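Local atomic coordinates of alginate biosynthesis protein AlgX (Pseudomonas aeruginosa, PDB entry 4KNC), a protein that takes part in O-acetylation of the biofilm exopolysaccharide alginate and protects the polymer from degradation as it crosses the periplasm. Residues G33-L38 and G193-A198; Y144-H149 and A208-D213; I350-Y355 and F399-D404; Y375-R380 and A408-L413. All coordinates share one frame; numbering follows the deposited sequence.

Contact 1 (G33-L38 and G193-A198)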
loop_
_atom_site.group_PDB
_atom_site.type_symbol
_atom_site.label_atom_id
_atom_site.label_comp_id
_atom_site.label_asym_id
_atom_site.label_seq_id
_atom_site.Cartn_x
_atom_site.Cartn_y
_atom_site.Cartn_z
ATOM N N GLY A 33 12.050 1.763 -16.047
ATOM C CA GLY A 33 12.390 2.546 -14.866
ATOM C C GLY A 33 12.319 1.783 -13.549
ATOM O O GLY A 33 12.889 2.209 -12.540
ATOM N N PHE A 34 11.621 0.649 -13.566
ATOM C CA PHE A 34 11.504 -0.207 -12.398
ATOM C C PHE A 34 12.732 -1.109 -12.189
ATOM O O PHE A 34 12.797 -1.846 -11.202
ATOM C CB PHE A 34 10.236 -1.061 -12.521
ATOM C CG PHE A 34 9.870 -1.804 -11.261
ATOM C CD1 PHE A 34 9.460 -1.122 -10.131
ATOM C CD2 PHE A 34 9.926 -3.188 -11.215
ATOM C CE1 PHE A 34 9.118 -1.817 -8.964
ATOM C CE2 PHE A 34 9.588 -3.888 -10.056
ATOM C CZ PHE A 34 9.184 -3.206 -8.932
ATOM N N PHE A 35 13.703 -1.049 -13.100
ATOM C CA PHE A 35 14.846 -1.967 -13.045
ATOM C C PHE A 35 16.218 -1.287 -12.942
ATOM O O PHE A 35 17.246 -1.955 -12.935
ATOM C CB PHE A 35 14.821 -2.907 -14.246
ATOM C CG PHE A 35 13.499 -3.582 -14.452
ATOM C CD1 PHE A 35 13.155 -4.699 -13.702
ATOM C CD2 PHE A 35 12.590 -3.093 -15.380
ATOM C CE1 PHE A 35 11.918 -5.325 -13.879
ATOM C CE2 PHE A 35 11.349 -3.708 -15.559
ATOM C CZ PHE A 35 11.012 -4.827 -14.808
ATOM N N THR A 36 16.218 0.038 -12.845
ATOM C CA THR A 36 17.434 0.846 -12.925
ATOM C C THR A 36 18.475 0.605 -11.825
ATOM O O THR A 36 18.153 0.728 -10.649
ATOM C CB THR A 36 17.045 2.334 -12.860
ATOM O OG1 THR A 36 15.887 2.548 -13.677
ATOM C CG2 THR A 36 18.183 3.223 -13.324
ATOM N N HIS A 37 19.701 0.206 -12.180
ATOM C CA HIS A 37 20.007 -0.466 -13.434
ATOM C C HIS A 37 20.403 -1.907 -13.045
ATOM O O HIS A 37 20.744 -2.168 -11.882
ATOM C CB HIS A 37 21.114 0.258 -14.227
ATOM C CG HIS A 37 22.494 0.114 -13.652
ATOM N ND1 HIS A 37 23.133 1.140 -12.986
ATOM C CD2 HIS A 37 23.368 -0.923 -13.670
ATOM C CE1 HIS A 37 24.329 0.734 -12.599
ATOM N NE2 HIS A 37 24.496 -0.514 -13.001
ATOM N N LEU A 38 20.346 -2.840 -13.993
ATOM C CA LEU A 38 20.526 -4.258 -13.662
ATOM C C LEU A 38 21.985 -4.668 -13.644
ATOM O O LEU A 38 22.743 -4.274 -14.517
ATOM C CB LEU A 38 19.769 -5.146 -14.648
ATOM C CG LEU A 38 18.249 -4.988 -14.655
ATOM C CD1 LEU A 38 17.695 -5.605 -15.933
ATOM C CD2 LEU A 38 17.622 -5.646 -13.406
ATOM N N GLY A 193 11.107 -14.231 -13.769
ATOM C CA GLY A 193 11.173 -12.957 -13.074
ATOM C C GLY A 193 11.114 -11.733 -13.960
ATOM O O GLY A 193 11.593 -11.762 -15.096
ATOM N N THR A 194 10.549 -10.645 -13.435
ATOM C CA THR A 194 10.503 -9.377 -14.169
ATOM C C THR A 194 11.883 -8.810 -14.520
ATOM O O THR A 194 12.042 -8.133 -15.537
ATOM C CB THR A 194 9.713 -8.293 -13.403
ATOM O OG1 THR A 194 10.343 -8.045 -12.138
ATOM C CG2 THR A 194 8.269 -8.728 -13.185
ATOM N N PHE A 195 12.889 -9.071 -13.692
ATOM C CA PHE A 195 14.213 -8.514 -13.983
ATOM C C PHE A 195 14.772 -9.279 -15.177
ATOM O O PHE A 195 15.443 -8.702 -16.029
ATOM C CB PHE A 195 15.217 -8.648 -12.814
ATOM C CG PHE A 195 14.768 -8.025 -11.500
ATOM C CD1 PHE A 195 13.553 -7.373 -11.377
ATOM C CD2 PHE A 195 15.584 -8.117 -10.381
ATOM C CE1 PHE A 195 13.155 -6.816 -10.156
ATOM C CE2 PHE A 195 15.194 -7.563 -9.150
ATOM C CZ PHE A 195 13.978 -6.911 -9.046
ATOM N N HIS A 196 14.510 -10.587 -15.206
ATOM C CA HIS A 196 14.986 -11.459 -16.283
ATOM C C HIS A 196 14.327 -11.061 -17.607
ATOM O O HIS A 196 14.992 -11.018 -18.639
ATOM C CB HIS A 196 14.695 -12.926 -15.969
ATOM C CG HIS A 196 15.592 -13.528 -14.931
ATOM N ND1 HIS A 196 15.207 -14.594 -14.147
ATOM C CD2 HIS A 196 16.871 -13.246 -14.582
ATOM C CE1 HIS A 196 16.208 -14.940 -13.353
ATOM N NE2 HIS A 196 17.230 -14.142 -13.601
ATOM N N LYS A 197 13.032 -10.748 -17.563
ATOM C CA LYS A 197 12.314 -10.287 -18.742
ATOM C C LYS A 197 12.836 -8.943 -19.229
ATOM O O LYS A 197 12.948 -8.711 -20.449
ATOM C CB LYS A 197 10.815 -10.181 -18.478
ATOM C CG LYS A 197 10.124 -11.519 -18.272
ATOM C CD LYS A 197 8.629 -11.329 -18.128
ATOM C CE LYS A 197 7.969 -12.573 -17.559
ATOM N NZ LYS A 197 6.543 -12.305 -17.214
ATOM N N ALA A 198 13.155 -8.063 -18.284
ATOM C CA ALA A 198 13.697 -6.751 -18.646
ATOM C C ALA A 198 15.061 -6.919 -19.320
ATOM O O ALA A 198 15.360 -6.295 -20.344
ATOM C CB ALA A 198 13.809 -5.835 -17.391
#
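F35 and A198 show how a small side chain on a helix can seat an aromatic ring. The methyl of A198 sits over the middle of one ring face, its CB 3.6 Å from the centroid of the F35 ring and only 9° off the ring normal, a well-centred CH-pi contact. F34 CD2 lies over the opposite face, offset toward the rim, so the ring is held between its own chain neighbour and the helix.

The aromatic pairing is less regular. CD1 of F195 comes in near the plane of the F35 ring, at its edge, 3.6 Å from F35 CD1, and the two ring planes stand 81° apart. T194 adds a polar border: its carbonyl O is 3.3 Å from F35 CE1, and its CB meets the ring edge.

All of this happens at the N-terminal end of helix 194-203, in the SGNH hydrolase-like domain, with G193 in the N-cap position. T194 N donates to D148, an inferred active-site residue, which places this hydrophobic packing next to the proposed catalytic machinery.

The aliphatic part belongs to L38, at the start of strand 38-40. L38 points its two methyls at residues three apart on the helix: L38 CD2 lies 3.9 Å from F195 CB, and L38 CD1 lies 4.2 Å from A198 CB.

Contact 2 (Y144-H149 and A208-D213)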
loop_
_atom_site.group_PDB
_atom_site.type_symbol
_atom_site.label_atom_id
_atom_site.label_comp_id
_atom_site.label_asym_id
_atom_site.label_seq_id
_atom_site.Cartn_x
_atom_site.Cartn_y
_atom_site.Cartn_z
ATOM N N TYR A 144 14.284 -14.210 -1.644
ATOM C CA TYR A 144 13.790 -13.602 -2.895
ATOM C C TYR A 144 13.947 -14.475 -4.134
ATOM O O TYR A 144 14.864 -15.293 -4.208
ATOM C CB TYR A 144 14.521 -12.286 -3.162
ATOM C CG TYR A 144 13.900 -11.093 -2.464
ATOM C CD1 TYR A 144 12.716 -10.536 -2.940
ATOM C CD2 TYR A 144 14.495 -10.523 -1.333
ATOM C CE1 TYR A 144 12.132 -9.447 -2.317
ATOM C CE2 TYR A 144 13.917 -9.423 -0.696
ATOM C CZ TYR A 144 12.730 -8.897 -1.197
ATOM O OH TYR A 144 12.128 -7.817 -0.601
ATOM N N PHE A 145 13.066 -14.291 -5.118
ATOM C CA PHE A 145 13.302 -14.869 -6.438
ATOM C C PHE A 145 14.602 -14.297 -7.016
ATOM O O PHE A 145 14.981 -13.157 -6.713
ATOM C CB PHE A 145 12.127 -14.615 -7.399
ATOM C CG PHE A 145 10.902 -15.466 -7.121
ATOM C CD1 PHE A 145 10.823 -16.779 -7.583
ATOM C CD2 PHE A 145 9.829 -14.951 -6.398
ATOM C CE1 PHE A 145 9.693 -17.563 -7.325
ATOM C CE2 PHE A 145 8.701 -15.717 -6.139
ATOM C CZ PHE A 145 8.632 -17.030 -6.611
ATOM N N LYS A 146 15.271 -15.105 -7.840
ATOM C CA LYS A 146 16.530 -14.751 -8.507
ATOM C C LYS A 146 16.472 -13.484 -9.342
ATOM O O LYS A 146 17.412 -12.690 -9.336
ATOM C CB LYS A 146 16.984 -15.896 -9.425
ATOM C CG LYS A 146 17.397 -17.152 -8.675
ATOM C CD LYS A 146 17.803 -18.262 -9.646
ATOM C CE LYS A 146 18.440 -19.422 -8.918
ATOM N NZ LYS A 146 18.876 -20.460 -9.887
ATOM N N GLY A 147 15.382 -13.316 -10.082
ATOM C CA GLY A 147 15.281 -12.223 -11.034
ATOM C C GLY A 147 13.927 -11.543 -10.963
ATOM O O GLY A 147 13.360 -11.161 -11.982
ATOM N N ASP A 148 13.405 -11.394 -9.744
ATOM C CA ASP A 148 12.085 -10.804 -9.549
ATOM C C ASP A 148 12.067 -9.999 -8.253
ATOM O O ASP A 148 12.937 -10.173 -7.403
ATOM C CB ASP A 148 11.007 -11.894 -9.522
ATOM C CG ASP A 148 9.604 -11.331 -9.664
ATOM O OD1 ASP A 148 9.241 -10.874 -10.774
ATOM O OD2 ASP A 148 8.846 -11.362 -8.673
ATOM N N HIS A 149 11.078 -9.120 -8.120
ATOM C CA HIS A 149 10.949 -8.257 -6.948
ATOM C C HIS A 149 10.089 -8.871 -5.824
ATOM O O HIS A 149 10.002 -8.318 -4.737
ATOM C CB HIS A 149 10.383 -6.884 -7.367
ATOM C CG HIS A 149 9.024 -6.955 -7.996
ATOM N ND1 HIS A 149 8.804 -7.543 -9.225
ATOM C CD2 HIS A 149 7.817 -6.503 -7.576
ATOM C CE1 HIS A 149 7.519 -7.460 -9.528
ATOM N NE2 HIS A 149 6.899 -6.831 -8.546
ATOM N N ALA A 208 16.060 -18.927 -17.051
ATOM C CA ALA A 208 15.158 -20.019 -16.701
ATOM C C ALA A 208 14.002 -19.561 -15.824
ATOM O O ALA A 208 14.192 -18.772 -14.895
ATOM C CB ALA A 208 15.923 -21.132 -15.995
ATOM N N THR A 209 12.811 -20.072 -16.120
ATOM C CA THR A 209 11.670 -19.925 -15.227
ATOM C C THR A 209 11.961 -20.661 -13.924
ATOM O O THR A 209 12.419 -21.800 -13.943
ATOM C CB THR A 209 10.413 -20.543 -15.834
ATOM O OG1 THR A 209 10.134 -19.903 -17.075
ATOM C CG2 THR A 209 9.214 -20.389 -14.894
ATOM N N GLN A 210 11.700 -20.007 -12.800
ATOM C CA GLN A 210 11.878 -20.639 -11.494
ATOM C C GLN A 210 10.618 -21.366 -11.038
ATOM O O GLN A 210 9.500 -20.894 -11.248
ATOM C CB GLN A 210 12.239 -19.591 -10.443
ATOM C CG GLN A 210 13.718 -19.372 -10.243
ATOM C CD GLN A 210 14.013 -18.604 -8.959
ATOM O OE1 GLN A 210 13.918 -17.375 -8.920
ATOM N NE2 GLN A 210 14.378 -19.328 -7.906
ATOM N N TYR A 211 10.806 -22.513 -10.398
ATOM C CA TYR A 211 9.695 -23.262 -9.830
ATOM C C TYR A 211 9.978 -23.478 -8.363
ATOM O O TYR A 211 10.935 -24.158 -8.028
ATOM C CB TYR A 211 9.546 -24.612 -10.528
ATOM C CG TYR A 211 8.924 -24.485 -11.893
ATOM C CD1 TYR A 211 9.690 -24.142 -12.999
ATOM C CD2 TYR A 211 7.561 -24.670 -12.071
ATOM C CE1 TYR A 211 9.108 -24.010 -14.255
ATOM C CE2 TYR A 211 6.975 -24.536 -13.316
ATOM C CZ TYR A 211 7.746 -24.207 -14.397
ATOM O OH TYR A 211 7.143 -24.080 -15.629
ATOM N N VAL A 212 9.164 -22.876 -7.497
ATOM C CA VAL A 212 9.333 -23.023 -6.052
ATOM C C VAL A 212 8.093 -23.644 -5.424
ATOM O O VAL A 212 7.051 -23.769 -6.077
ATOM C CB VAL A 212 9.606 -21.663 -5.368
ATOM C CG1 VAL A 212 10.890 -21.059 -5.902
ATOM C CG2 VAL A 212 8.432 -20.699 -5.587
ATOM N N ASP A 213 8.213 -24.024 -4.156
ATOM C CA ASP A 213 7.099 -24.599 -3.395
ATOM C C ASP A 213 5.953 -23.604 -3.217
ATOM O O ASP A 213 6.162 -22.471 -2.772
ATOM C CB ASP A 213 7.588 -25.047 -2.021
ATOM C CG ASP A 213 8.616 -26.153 -2.100
ATOM O OD1 ASP A 213 8.515 -26.986 -3.033
ATOM O OD2 ASP A 213 9.517 -26.186 -1.226
HETATM O O HOH W 1 15.303 -17.805 -5.296
HETATM O O HOH W 2 13.356 -15.270 -10.762
#
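K146 and Q210 lie against each other as an aliphatic chain on an amide, and the contact runs along the lysine from CB outward. K146 CB is 3.4 Å from Q210 OE1. K146 CG is 3.5 Å from Q210 OE1 and almost as near the amide carbon, while the CD atom of K146 has moved on along the amide and touches both Q210 CD and NE2. K146 CE makes a last, looser approach to Q210 NE2, at 4.2 Å. Because the chain stays extended beyond CG, NZ is carried clear of the glutamine and forms a salt bridge with D43.

The acceptor end of the same amide is gripped more firmly. Q210 OE1 receives the backbone N-H of K146 at 2.9 Å (158° at the hydrogen), the donor tilted 25° from the carbonyl plane. A water that accepts from G147 N donates to OE1 as well, and OE1 also lies at the edge of the F145 ring, in its plane. NE2 donates to a second water, which in turn donates to Y144 O. Farther along strand 210-220, V212 CG2 packs 3.8 Å from F145 CE1.

This loop of the SGNH hydrolase-like domain carries D148, inferred to be catalytic and hydrogen-bonded to H150. Donors facing OE1 and an acceptor reached through water from NE2 fix which way round the Q210 amide sits, and these bonds tie the backbone just ahead of D148 to strand 210-220.

Contact 3 (I350-Y355 and F399-D404)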
loop_
_atom_site.group_PDB
_atom_site.type_symbol
_atom_site.label_atom_id
_atom_site.label_comp_id
_atom_site.label_asym_id
_atom_site.label_seq_id
_atom_site.Cartn_x
_atom_site.Cartn_y
_atom_site.Cartn_z
ATOM N N ILE A 350 -18.654 27.672 4.559
ATOM C CA ILE A 350 -17.937 26.423 4.383
ATOM C C ILE A 350 -16.432 26.685 4.379
ATOM O O ILE A 350 -15.845 26.949 3.331
ATOM C CB ILE A 350 -18.327 25.730 3.061
ATOM C CG1 ILE A 350 -19.847 25.562 2.950
ATOM C CG2 ILE A 350 -17.622 24.379 2.923
ATOM C CD1 ILE A 350 -20.292 24.861 1.646
ATOM N N ARG A 351 -15.811 26.626 5.554
ATOM C CA ARG A 351 -14.363 26.796 5.670
ATOM C C ARG A 351 -13.622 25.562 5.134
ATOM O O ARG A 351 -13.906 24.433 5.540
ATOM C CB ARG A 351 -13.973 27.057 7.128
ATOM C CG ARG A 351 -12.612 27.716 7.304
ATOM C CD ARG A 351 -12.239 27.840 8.776
ATOM N NE ARG A 351 -11.892 26.545 9.352
ATOM C CZ ARG A 351 -10.659 26.049 9.387
ATOM N NH1 ARG A 351 -9.646 26.750 8.895
ATOM N NH2 ARG A 351 -10.437 24.853 9.920
ATOM N N SER A 352 -12.665 25.788 4.235
ATOM C CA SER A 352 -11.939 24.707 3.575
ATOM C C SER A 352 -11.270 23.714 4.535
ATOM O O SER A 352 -11.636 22.538 4.577
ATOM C CB SER A 352 -10.896 25.266 2.606
ATOM O OG SER A 352 -10.268 24.216 1.873
ATOM N N GLY A 353 -10.302 24.193 5.311
ATOM C CA GLY A 353 -9.502 23.330 6.163
ATOM C C GLY A 353 -10.252 22.618 7.270
ATOM O O GLY A 353 -9.646 22.052 8.181
ATOM N N SER A 354 -11.574 22.650 7.196
ATOM C CA SER A 354 -12.397 21.878 8.102
ATOM C C SER A 354 -13.614 21.333 7.374
ATOM O O SER A 354 -14.676 21.228 7.970
ATOM C CB SER A 354 -12.829 22.729 9.300
ATOM O OG SER A 354 -13.831 23.667 8.948
ATOM N N TYR A 355 -13.463 20.994 6.090
ATOM C CA TYR A 355 -14.542 20.375 5.307
ATOM C C TYR A 355 -14.088 19.200 4.432
ATOM O O TYR A 355 -12.903 19.075 4.119
ATOM C CB TYR A 355 -15.325 21.420 4.494
ATOM C CG TYR A 355 -16.593 21.909 5.189
ATOM C CD1 TYR A 355 -16.544 22.907 6.158
ATOM C CD2 TYR A 355 -17.834 21.359 4.879
ATOM C CE1 TYR A 355 -17.701 23.350 6.794
ATOM C CE2 TYR A 355 -18.990 21.791 5.511
ATOM C CZ TYR A 355 -18.921 22.786 6.462
ATOM O OH TYR A 355 -20.078 23.208 7.078
ATOM N N PHE A 399 -12.168 12.938 0.010
ATOM C CA PHE A 399 -10.964 13.743 0.259
ATOM C C PHE A 399 -11.236 15.004 1.063
ATOM O O PHE A 399 -12.317 15.573 0.988
ATOM C CB PHE A 399 -10.224 14.084 -1.050
ATOM C CG PHE A 399 -10.992 15.003 -1.980
ATOM C CD1 PHE A 399 -11.867 14.488 -2.919
ATOM C CD2 PHE A 399 -10.816 16.378 -1.925
ATOM C CE1 PHE A 399 -12.562 15.328 -3.788
ATOM C CE2 PHE A 399 -11.511 17.224 -2.789
ATOM C CZ PHE A 399 -12.386 16.697 -3.717
ATOM N N GLN A 400 -10.258 15.432 1.853
ATOM C CA GLN A 400 -10.422 16.662 2.610
ATOM C C GLN A 400 -10.107 17.849 1.712
ATOM O O GLN A 400 -9.228 17.773 0.846
ATOM C CB GLN A 400 -9.541 16.668 3.859
ATOM C CG GLN A 400 -8.055 16.792 3.579
ATOM C CD GLN A 400 -7.189 16.280 4.722
ATOM O OE1 GLN A 400 -5.966 16.183 4.594
ATOM N NE2 GLN A 400 -7.821 15.942 5.841
ATOM N N LEU A 401 -10.849 18.936 1.901
ATOM C CA LEU A 401 -10.540 20.183 1.220
ATOM C C LEU A 401 -9.207 20.663 1.761
ATOM O O LEU A 401 -8.901 20.468 2.941
ATOM C CB LEU A 401 -11.629 21.245 1.441
ATOM C CG LEU A 401 -13.070 20.961 0.981
ATOM C CD1 LEU A 401 -13.881 22.265 0.765
ATOM C CD2 LEU A 401 -13.116 20.098 -0.265
ATOM N N ARG A 402 -8.424 21.288 0.889
ATOM C CA ARG A 402 -7.047 21.653 1.184
ATOM C C ARG A 402 -6.916 22.443 2.475
ATOM O O ARG A 402 -7.680 23.372 2.733
ATOM C CB ARG A 402 -6.439 22.434 0.015
ATOM C CG ARG A 402 -4.959 22.727 0.182
ATOM C CD ARG A 402 -4.292 23.043 -1.142
ATOM N NE ARG A 402 -3.057 23.795 -0.939
ATOM C CZ ARG A 402 -2.278 24.238 -1.920
ATOM N NH1 ARG A 402 -2.601 24.001 -3.183
ATOM N NH2 ARG A 402 -1.175 24.917 -1.635
ATOM N N ASN A 403 -5.952 22.043 3.294
ATOM C CA ASN A 403 -5.670 22.743 4.539
ATOM C C ASN A 403 -4.176 23.007 4.703
ATOM O O ASN A 403 -3.636 22.919 5.805
ATOM C CB ASN A 403 -6.242 21.992 5.744
ATOM C CG ASN A 403 -5.891 20.520 5.736
ATOM O OD1 ASN A 403 -4.887 20.110 5.152
ATOM N ND2 ASN A 403 -6.721 19.713 6.386
ATOM N N ASP A 404 -3.520 23.323 3.587
ATOM C CA ASP A 404 -2.154 23.832 3.604
ATOM C C ASP A 404 -2.090 25.137 4.385
ATOM O O ASP A 404 -3.112 25.666 4.830
ATOM C CB ASP A 404 -1.632 24.066 2.180
ATOM C CG ASP A 404 -0.964 22.836 1.585
ATOM O OD1 ASP A 404 -0.691 21.876 2.334
ATOM O OD2 ASP A 404 -0.700 22.835 0.367
#
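S352 reaches R402 because its hydroxyl is swung opposite the backbone N (chi1 -175°). From there S352 OG donates to R402 O at 2.9 Å, in the carbonyl plane and on a lone pair. The hydroxyl oxygen of S352 also brushes L401 CB at 3.3 Å, and its hydrogen bonding extends to Y375 OH, so this one small group links three parts of the chain.

L401 complements it. Its backbone N donates to Y355 O at 3.0 Å and close to straight (165°), and its CG stands anti to the carbonyl carbon, with L401 CD1 4.1 Å from Y355 CB. Y355 turns its ring away from this leucine, and I350 CG2 lies over the centre of that ring, on one face.

These residues sit where strands 355-361 and 396-400, antiparallel neighbours in a four-stranded sheet, give way to loops. The sheet belongs to the carbohydrate-binding module, whose two four-stranded antiparallel sheets suit a beta-sandwich and which may bind alginate.

Beyond the strand end the chains close in further. G353, having no side chain, brings its CA within 3.5 Å of N403 CB; the asparagine amide ND2 stays 4.2 Å from G353 O. R402 points the other way: its extended chain brings NE to D404 OD2 in a 2.9 Å salt bridge, and its guanidinium has a cation-pi partner in W407.

Contact 4 (Y375-R380 and A408-L413)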
loop_
_atom_site.group_PDB
_atom_site.type_symbol
_atom_site.label_atom_id
_atom_site.label_comp_id
_atom_site.label_asym_id
_atom_site.label_seq_id
_atom_site.Cartn_x
_atom_site.Cartn_y
_atom_site.Cartn_z
ATOM N N TYR A 375 -12.765 28.864 -4.558
ATOM C CA TYR A 375 -13.062 29.577 -3.330
ATOM C C TYR A 375 -13.610 30.974 -3.626
ATOM O O TYR A 375 -13.485 31.474 -4.741
ATOM C CB TYR A 375 -11.810 29.644 -2.456
ATOM C CG TYR A 375 -11.279 28.273 -2.110
ATOM C CD1 TYR A 375 -11.882 27.506 -1.122
ATOM C CD2 TYR A 375 -10.193 27.734 -2.786
ATOM C CE1 TYR A 375 -11.412 26.248 -0.804
ATOM C CE2 TYR A 375 -9.714 26.474 -2.476
ATOM C CZ TYR A 375 -10.329 25.738 -1.483
ATOM O OH TYR A 375 -9.866 24.485 -1.165
ATOM N N MET A 376 -14.211 31.593 -2.619
ATOM C CA MET A 376 -14.853 32.902 -2.752
ATOM C C MET A 376 -13.889 34.041 -3.111
ATOM O O MET A 376 -14.320 35.168 -3.341
ATOM C CB MET A 376 -15.614 33.251 -1.470
ATOM C CG MET A 376 -16.719 32.264 -1.101
ATOM S SD MET A 376 -18.339 32.660 -1.783
ATOM C CE MET A 376 -19.336 31.325 -1.122
ATOM N N ASN A 377 -12.595 33.739 -3.168
ATOM C CA ASN A 377 -11.572 34.734 -3.479
ATOM C C ASN A 377 -10.939 34.521 -4.856
ATOM O O ASN A 377 -9.869 35.052 -5.152
ATOM C CB ASN A 377 -10.485 34.685 -2.412
ATOM C CG ASN A 377 -10.010 33.279 -2.151
ATOM O OD1 ASN A 377 -9.395 32.654 -3.011
ATOM N ND2 ASN A 377 -10.312 32.760 -0.966
ATOM N N GLY A 378 -11.597 33.726 -5.692
ATOM C CA GLY A 378 -11.123 33.486 -7.039
ATOM C C GLY A 378 -9.987 32.481 -7.156
ATOM O O GLY A 378 -9.590 32.140 -8.267
ATOM N N ARG A 379 -9.450 32.014 -6.030
ATOM C CA ARG A 379 -8.410 30.983 -6.071
ATOM C C ARG A 379 -9.003 29.620 -6.396
ATOM O O ARG A 379 -10.204 29.396 -6.231
ATOM C CB ARG A 379 -7.643 30.904 -4.749
ATOM C CG ARG A 379 -6.436 31.821 -4.662
ATOM C CD ARG A 379 -5.278 31.286 -5.488
ATOM N NE ARG A 379 -4.073 32.090 -5.308
ATOM C CZ ARG A 379 -3.686 33.061 -6.131
ATOM N NH1 ARG A 379 -4.407 33.352 -7.207
ATOM N NH2 ARG A 379 -2.575 33.742 -5.881
ATOM N N ARG A 380 -8.151 28.706 -6.844
ATOM C CA ARG A 380 -8.599 27.391 -7.271
ATOM C C ARG A 380 -7.597 26.315 -6.864
ATOM O O ARG A 380 -6.404 26.580 -6.746
ATOM C CB ARG A 380 -8.761 27.380 -8.786
ATOM C CG ARG A 380 -7.494 27.800 -9.518
ATOM C CD ARG A 380 -7.679 27.820 -11.020
ATOM N NE ARG A 380 -7.952 26.492 -11.555
ATOM C CZ ARG A 380 -8.148 26.235 -12.845
ATOM N NH1 ARG A 380 -8.106 27.219 -13.734
ATOM N NH2 ARG A 380 -8.388 24.991 -13.245
ATOM N N ALA A 408 -6.543 26.558 4.363
ATOM C CA ALA A 408 -7.516 26.060 5.331
ATOM C C ALA A 408 -8.608 27.077 5.667
ATOM O O ALA A 408 -9.689 26.722 6.142
ATOM C CB ALA A 408 -6.804 25.611 6.601
ATOM N N ASP A 409 -8.315 28.342 5.399
ATOM C CA ASP A 409 -9.174 29.446 5.792
ATOM C C ASP A 409 -10.229 29.815 4.743
ATOM O O ASP A 409 -11.255 30.412 5.075
ATOM C CB ASP A 409 -8.299 30.662 6.091
ATOM N N GLN A 410 -9.979 29.462 3.484
ATOM C CA GLN A 410 -10.811 29.941 2.379
ATOM C C GLN A 410 -12.254 29.446 2.434
ATOM O O GLN A 410 -12.531 28.371 2.970
ATOM C CB GLN A 410 -10.178 29.584 1.035
ATOM C CG GLN A 410 -8.696 29.912 0.948
ATOM C CD GLN A 410 -8.395 31.379 1.218
ATOM O OE1 GLN A 410 -9.244 32.251 1.026
ATOM N NE2 GLN A 410 -7.174 31.656 1.663
ATOM N N GLN A 411 -13.166 30.250 1.889
ATOM C CA GLN A 411 -14.573 29.864 1.793
ATOM C C GLN A 411 -14.883 29.138 0.480
ATOM O O GLN A 411 -14.691 29.684 -0.610
ATOM C CB GLN A 411 -15.490 31.081 1.944
ATOM C CG GLN A 411 -15.507 31.687 3.330
ATOM C CD GLN A 411 -16.138 30.774 4.362
ATOM O OE1 GLN A 411 -17.350 30.553 4.360
ATOM N NE2 GLN A 411 -15.313 30.237 5.258
ATOM N N PHE A 412 -15.363 27.904 0.603
ATOM C CA PHE A 412 -15.748 27.091 -0.543
ATOM C C PHE A 412 -16.783 27.798 -1.425
ATOM O O PHE A 412 -17.775 28.343 -0.933
ATOM C CB PHE A 412 -16.296 25.746 -0.062
ATOM C CG PHE A 412 -16.757 24.835 -1.173
ATOM C CD1 PHE A 412 -15.843 24.135 -1.940
ATOM C CD2 PHE A 412 -18.109 24.672 -1.438
ATOM C CE1 PHE A 412 -16.267 23.292 -2.966
ATOM C CE2 PHE A 412 -18.542 23.835 -2.453
ATOM C CZ PHE A 412 -17.616 23.142 -3.222
ATOM N N LEU A 413 -16.534 27.807 -2.730
ATOM C CA LEU A 413 -17.524 28.298 -3.667
ATOM C C LEU A 413 -18.032 27.179 -4.563
ATOM O O LEU A 413 -19.239 26.992 -4.704
ATOM C CB LEU A 413 -16.966 29.418 -4.532
ATOM C CG LEU A 413 -17.948 29.711 -5.671
ATOM C CD1 LEU A 413 -19.143 30.532 -5.162
ATOM C CD2 LEU A 413 -17.254 30.388 -6.826
HETATM O O HOH W 3 -12.562 32.651 0.202
#
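Y375 and F412 form an antiparallel, non-hydrogen-bonded pair with CA atoms 4.6 Å apart, and just beyond it M376 N donates to Q411 O at 2.8 Å. The pair joins strands 368-375 and 412-418 in a sheet of the carbohydrate-binding module, at the point where the first strand enters a type I turn, Y375 to G378, leading back into strand 380-386. An Asx turn reinforces it: N377 OD1 accepts from R379 N.

Among the side chains, Q410 CB rests over one face of the Y375 ring, 3.4 Å from Y375 CD1, while Q411 O and F412 N come up at the ring's edge. Q410 runs at about a right angle to the tyrosine and sends NE2 to D406 O. M376 CG lies 3.5 Å from Q411 CB, and the bend at chi2 (-91°) sets the direction of M376 SD, which is 4.1 Å from L413 CD1. An ordered water accepts the backbone N-H of Q411 at 3.0 Å.

The four contacts fall into two neighbourhoods, one in each domain. Contact 1 is the buried one, almost wholly apolar, whereas contact 2, 13 Å away between centres, is partly buried and depends on an amide, a backbone N-H and water. They are stitched together by F195 N to G147 O and share the surroundings of D148. Contacts 3 and 4 lie in the carbohydrate-binding module, on the far side of the chain's centre from contact 2 and away from the annotated sites. With centres 10 Å apart, they join through the loop 350-355 and segment 408-413, as in S352 N to Q410 O. Backbone hydrogen bonds matter in both, and contact 4 carries exposed turn residues.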